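Local coordinates for protein beta-glucosidase (Saccharopolyspora erythraea D, PDB 5M6G) that probably hydrolyses terminal, non-reducing beta-D-glucosyl residues to release beta-D-glucose, as a family 3 glycoside hydrolase, at residues A[209-214]-A[226-231]; A[217-222]-A[374-379]. One frame throughout, in Å; residues are numbered along the deposited sequence.

Contact 1. Residues A[209-214]-A[226-231]; sequences SAVTGL and VMATAK. With SOR (sorbitol), chain L.
Leu-214 turns its CB toward the incoming chain and lays its CD1 methyl against CB of Ala-228, 3.7 Å away, while Val-211, one helical turn earlier, brings CG1 to the same methyl at 4.1 Å. Ala-228 CB is thus touched by two branched side chains of one helix face. The chi1 of Val-211 (173°) sets CG1 beside the carbonyl carbon, with both methyls near Ala-228. Nearer the end of the helix the contact turns polar: Val-226 N donates to Leu-214 O over 3.0 Å, nearly straight at the hydrogen (163°) but from above the carbonyl plane. Farther along, Lys-231 takes no part in the helix packing; its chain, extended beyond CG, carries NZ to a hydrogen bond of 2.6 Å with O1 of the sorbitol, and Phe-178 O is a second acceptor for this ammonium group. One short segment therefore packs on a helix at its start and lines the sorbitol pocket at its end. Helix 209-215 packs on the loop that leads into strand 229-233, in the TIM-barrel-like N-terminal domain; helix 155-170 touches Ala-210 and Val-226, and strand 273-276 runs parallel beside strand 229-233.

Contact 2. Residues A[217-222]-A[374-379]; sequences EALGAT and LTKKFE
Leu-219 and Gly-220 form the central corner of a type II beta turn, Ala-218 to Ala-221, which rests on the last turn of helix 363-379 in the N-terminal domain of this family 3 enzyme. The turn is closed by Ala-221 N bonding to Ala-218 O at 3.0 Å.

Apolar packing is carried by Leu-219, whose CD2 methyl meets the aliphatic part of Lys-376 at CD, 3.5 Å away; the two side chains cross at about a right angle. The bends of Lys-376 at chi2 and chi4 bring CD, and more distantly CE, against the leucine and turn NZ to Glu-379, one turn further on.

The charged interaction lies within that helix. Lys-376 NZ forms a salt bridge of 2.7 Å with Glu-379 OE1, meeting the carboxylate on its syn side and 19° out of its plane. With an alanine here, Glu-379 would probably lose its salt-bridge mate and its carboxylate be freer to turn, and a gap would be likely to open beside Leu-219 CD2.

The backbones meet through a CH...O contact. Gly-220 has phi 84°, and a CB at this position would run into the carbonyl oxygen of Glu-379, so the close fit depends on the missing side chain: Gly-220 CA lies 3.3 Å from Glu-379 O, with an angle of 167° at the hydrogen.

The loop between helix 209-215 and strand 229-233 joins the two contacts: it supplies the turn of contact 2 and then returns as segment 226-231 of contact 1. They lie about 12 Å apart, centre to centre, and Met-227 bridges them, its CB turned away from helix 209-215. Its CA lies 3.7 Å from Leu-219 CD1, and its SD lies 3.8 Å from Lys-376 CD, so Met-227 touches the leucine through its backbone and the lysine through its sulfur. Contact 1 alone reaches the sorbitol pocket, through Lys-231; contact 2 sits farther out, its centre about 22 Å from the chain centre against about 11 Å for contact 1. A bound magnesium ion lies about 6 Å from the Val-226 side chain.

Contact 1. Residues A[209-214]-A[226-231]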
loop_
_atom_site.group_PDB
_atom_site.type_symbol
_atom_site.label_atom_id
_atom_site.label_comp_id
_atom_site.label_asym_id
_atom_site.label_seq_id
_atom_site.Cartn_x
_atom_site.Cartn_y
_atom_site.Cartn_z
ATOM N N SER A 209 -1.740 -12.347 5.284
ATOM C CA SER A 209 -1.101 -12.374 6.593
ATOM C C SER A 209 -0.715 -10.974 7.070
ATOM O O SER A 209 -0.549 -10.765 8.276
ATOM C CB SER A 209 0.127 -13.286 6.539
ATOM O OG SER A 209 1.144 -12.694 5.756
ATOM N N ALA A 210 -0.575 -10.008 6.155
ATOM C CA ALA A 210 -0.396 -8.616 6.564
ATOM C C ALA A 210 -1.521 -8.158 7.484
ATOM O O ALA A 210 -1.297 -7.356 8.403
ATOM C CB ALA A 210 -0.328 -7.709 5.338
ATOM N N VAL A 211 -2.743 -8.648 7.242
ATOM C CA VAL A 211 -3.887 -8.279 8.079
ATOM C C VAL A 211 -3.665 -8.750 9.509
ATOM O O VAL A 211 -3.915 -8.018 10.481
ATOM C CB VAL A 211 -5.184 -8.876 7.503
ATOM C CG1 VAL A 211 -6.366 -8.633 8.466
ATOM C CG2 VAL A 211 -5.483 -8.291 6.131
ATOM N N THR A 212 -3.225 -9.998 9.654
ATOM C CA THR A 212 -3.010 -10.565 10.978
ATOM C C THR A 212 -1.908 -9.821 11.716
ATOM O O THR A 212 -1.993 -9.620 12.934
ATOM C CB THR A 212 -2.677 -12.049 10.849
ATOM O OG1 THR A 212 -3.720 -12.696 10.104
ATOM C CG2 THR A 212 -2.533 -12.693 12.218
ATOM N N GLY A 213 -0.875 -9.385 10.995
ATOM C CA GLY A 213 0.184 -8.618 11.635
ATOM C C GLY A 213 -0.301 -7.258 12.105
ATOM O O GLY A 213 -0.046 -6.851 13.242
ATOM N N LEU A 214 -1.016 -6.543 11.233
ATOM C CA LEU A 214 -1.508 -5.213 11.574
ATOM C C LEU A 214 -2.479 -5.269 12.747
ATOM O O LEU A 214 -2.377 -4.480 13.694
ATOM C CB LEU A 214 -2.182 -4.586 10.348
ATOM C CG LEU A 214 -1.287 -4.027 9.234
ATOM C CD1 LEU A 214 -2.079 -3.870 7.945
ATOM C CD2 LEU A 214 -0.720 -2.681 9.676
ATOM N N VAL A 226 -3.920 -2.251 15.015
ATOM C CA VAL A 226 -4.310 -1.222 14.063
ATOM C C VAL A 226 -5.238 -1.878 13.047
ATOM O O VAL A 226 -4.943 -2.972 12.551
ATOM C CB VAL A 226 -3.077 -0.602 13.375
ATOM C CG1 VAL A 226 -3.466 0.110 12.085
ATOM C CG2 VAL A 226 -2.341 0.338 14.341
ATOM N N MET A 227 -6.365 -1.234 12.760
ATOM C CA MET A 227 -7.311 -1.843 11.835
ATOM C C MET A 227 -6.727 -1.864 10.431
ATOM O O MET A 227 -6.127 -0.887 9.972
ATOM C CB MET A 227 -8.651 -1.105 11.844
ATOM C CG MET A 227 -9.689 -1.765 10.942
ATOM S SD MET A 227 -11.382 -1.220 11.274
ATOM C CE MET A 227 -11.323 0.464 10.695
ATOM N N ALA A 228 -6.877 -3.000 9.762
ATOM C CA ALA A 228 -6.407 -3.174 8.394
ATOM C C ALA A 228 -7.570 -3.011 7.422
ATOM O O ALA A 228 -8.749 -3.083 7.804
ATOM C CB ALA A 228 -5.747 -4.546 8.212
ATOM N N THR A 229 -7.221 -2.783 6.149
ATOM C CA THR A 229 -8.197 -2.525 5.091
ATOM C C THR A 229 -7.850 -3.386 3.882
ATOM O O THR A 229 -6.826 -3.156 3.234
ATOM C CB THR A 229 -8.202 -1.049 4.689
ATOM O OG1 THR A 229 -8.247 -0.217 5.861
ATOM C CG2 THR A 229 -9.402 -0.750 3.810
ATOM N N ALA A 230 -8.697 -4.353 3.552
ATOM C CA ALA A 230 -8.533 -5.056 2.284
ATOM C C ALA A 230 -9.018 -4.142 1.163
ATOM O O ALA A 230 -10.169 -3.693 1.179
ATOM C CB ALA A 230 -9.289 -6.383 2.289
ATOM N N LYS A 231 -8.140 -3.847 0.202
ATOM C CA LYS A 231 -8.485 -2.951 -0.907
ATOM C C LYS A 231 -7.861 -3.438 -2.226
ATOM O O LYS A 231 -6.900 -4.205 -2.205
ATOM C CB LYS A 231 -8.023 -1.516 -0.603
ATOM C CG LYS A 231 -6.510 -1.301 -0.654
ATOM C CD LYS A 231 -6.121 0.096 -0.126
ATOM C CE LYS A 231 -4.641 0.420 -0.457
ATOM N NZ LYS A 231 -4.275 1.807 -0.015
HETATM C C1 SOR L . -6.208 4.068 -2.047
HETATM C C2 SOR L . -5.759 5.066 -0.994
HETATM C C3 SOR L . -6.276 6.451 -1.374
HETATM C C4 SOR L . -5.573 7.540 -0.569
HETATM C C5 SOR L . -5.613 8.910 -1.253
HETATM C C6 SOR L . -4.596 9.814 -0.563
HETATM O O1 SOR L . -5.357 2.948 -2.064
HETATM O O2 SOR L . -6.264 4.684 0.273
HETATM O O3 SOR L . -7.657 6.489 -1.123
HETATM O O4 SOR L . -6.156 7.636 0.715
HETATM O O5 SOR L . -5.332 8.821 -2.644
HETATM O O6 SOR L . -4.297 10.931 -1.374
#

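Contact 2. Residues A[217-222]-A[374-379]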
loop_
_atom_site.group_PDB
_atom_site.type_symbol
_atom_site.label_atom_id
_atom_site.label_comp_id
_atom_site.label_asym_id
_atom_site.label_seq_id
_atom_site.Cartn_x
_atom_site.Cartn_y
_atom_site.Cartn_z
ATOM N N GLU A 217 -4.498 -11.181 16.191
ATOM C CA GLU A 217 -5.557 -12.168 15.991
ATOM C C GLU A 217 -6.932 -11.555 16.226
ATOM O O GLU A 217 -7.887 -11.840 15.495
ATOM C CB GLU A 217 -5.346 -13.351 16.928
ATOM C CG GLU A 217 -6.351 -14.463 16.748
ATOM C CD GLU A 217 -6.288 -15.469 17.872
ATOM O OE1 GLU A 217 -6.945 -16.523 17.759
ATOM O OE2 GLU A 217 -5.580 -15.198 18.872
ATOM N N ALA A 218 -7.055 -10.716 17.243
ATOM C CA ALA A 218 -8.305 -10.041 17.551
ATOM C C ALA A 218 -8.053 -8.543 17.510
ATOM O O ALA A 218 -7.171 -8.041 18.214
ATOM C CB ALA A 218 -8.836 -10.474 18.919
ATOM N N LEU A 219 -8.813 -7.838 16.676
ATOM C CA LEU A 219 -8.717 -6.387 16.626
ATOM C C LEU A 219 -8.877 -5.804 18.026
ATOM O O LEU A 219 -9.797 -6.173 18.764
ATOM C CB LEU A 219 -9.785 -5.834 15.681
ATOM C CG LEU A 219 -9.629 -4.391 15.238
ATOM C CD1 LEU A 219 -8.331 -4.218 14.478
ATOM C CD2 LEU A 219 -10.798 -3.989 14.372
ATOM N N GLY A 220 -7.944 -4.929 18.409
ATOM C CA GLY A 220 -7.974 -4.272 19.703
ATOM C C GLY A 220 -7.374 -5.047 20.863
ATOM O O GLY A 220 -7.341 -4.519 21.981
ATOM N N ALA A 221 -6.884 -6.270 20.641
ATOM C CA ALA A 221 -6.436 -7.104 21.757
ATOM C C ALA A 221 -5.153 -6.573 22.392
ATOM O O ALA A 221 -4.978 -6.668 23.613
ATOM C CB ALA A 221 -6.237 -8.546 21.288
ATOM N N THR A 222 -4.234 -6.041 21.594
ATOM C CA THR A 222 -2.989 -5.493 22.107
ATOM C C THR A 222 -2.943 -3.999 21.828
ATOM O O THR A 222 -3.704 -3.488 20.997
ATOM C CB THR A 222 -1.762 -6.169 21.474
ATOM O OG1 THR A 222 -1.478 -5.547 20.214
ATOM C CG2 THR A 222 -2.005 -7.656 21.267
ATOM N N LEU A 374 -19.422 1.806 14.475
ATOM C CA LEU A 374 -19.281 1.903 15.926
ATOM C C LEU A 374 -18.711 0.621 16.513
ATOM O O LEU A 374 -17.932 0.670 17.470
ATOM C CB LEU A 374 -20.629 2.231 16.572
ATOM C CG LEU A 374 -21.196 3.598 16.207
ATOM C CD1 LEU A 374 -22.630 3.719 16.733
ATOM C CD2 LEU A 374 -20.290 4.707 16.758
ATOM N N THR A 375 -19.086 -0.536 15.955
ATOM C CA THR A 375 -18.535 -1.795 16.445
ATOM C C THR A 375 -17.012 -1.783 16.389
ATOM O O THR A 375 -16.343 -2.164 17.355
ATOM C CB THR A 375 -19.106 -2.967 15.639
ATOM O OG1 THR A 375 -20.495 -3.121 15.966
ATOM C CG2 THR A 375 -18.379 -4.267 15.962
ATOM N N LYS A 376 -16.447 -1.307 15.277
ATOM C CA LYS A 376 -14.996 -1.268 15.148
ATOM C C LYS A 376 -14.378 -0.257 16.108
ATOM O O LYS A 376 -13.295 -0.499 16.659
ATOM C CB LYS A 376 -14.621 -0.959 13.700
ATOM C CG LYS A 376 -14.939 -2.125 12.763
ATOM C CD LYS A 376 -13.979 -3.288 13.047
ATOM C CE LYS A 376 -14.470 -4.629 12.472
ATOM N NZ LYS A 376 -15.661 -5.193 13.205
ATOM N N LYS A 377 -15.052 0.871 16.340
ATOM C CA LYS A 377 -14.549 1.819 17.337
ATOM C C LYS A 377 -14.500 1.192 18.730
ATOM O O LYS A 377 -13.518 1.370 19.460
ATOM C CB LYS A 377 -15.399 3.089 17.337
ATOM C CG LYS A 377 -15.243 3.923 16.069
ATOM C CD LYS A 377 -15.998 5.250 16.183
ATOM C CE LYS A 377 -15.654 6.189 15.047
ATOM N NZ LYS A 377 -16.226 7.554 15.268
ATOM N N PHE A 378 -15.541 0.448 19.123
ATOM C CA PHE A 378 -15.498 -0.226 20.424
ATOM C C PHE A 378 -14.433 -1.313 20.455
ATOM O O PHE A 378 -13.702 -1.449 21.444
ATOM C CB PHE A 378 -16.855 -0.832 20.769
ATOM C CG PHE A 378 -17.858 0.174 21.253
ATOM C CD1 PHE A 378 -17.773 0.694 22.537
ATOM C CD2 PHE A 378 -18.890 0.590 20.425
ATOM C CE1 PHE A 378 -18.700 1.635 22.987
ATOM C CE2 PHE A 378 -19.823 1.514 20.866
ATOM C CZ PHE A 378 -19.717 2.046 22.154
ATOM N N GLU A 379 -14.345 -2.112 19.393
ATOM C CA GLU A 379 -13.354 -3.179 19.360
ATOM C C GLU A 379 -11.946 -2.614 19.432
ATOM O O GLU A 379 -11.078 -3.177 20.103
ATOM C CB GLU A 379 -13.536 -4.033 18.099
ATOM C CG GLU A 379 -14.801 -4.903 18.140
ATOM C CD GLU A 379 -15.121 -5.575 16.807
ATOM O OE1 GLU A 379 -14.682 -5.072 15.747
ATOM O OE2 GLU A 379 -15.836 -6.598 16.817
#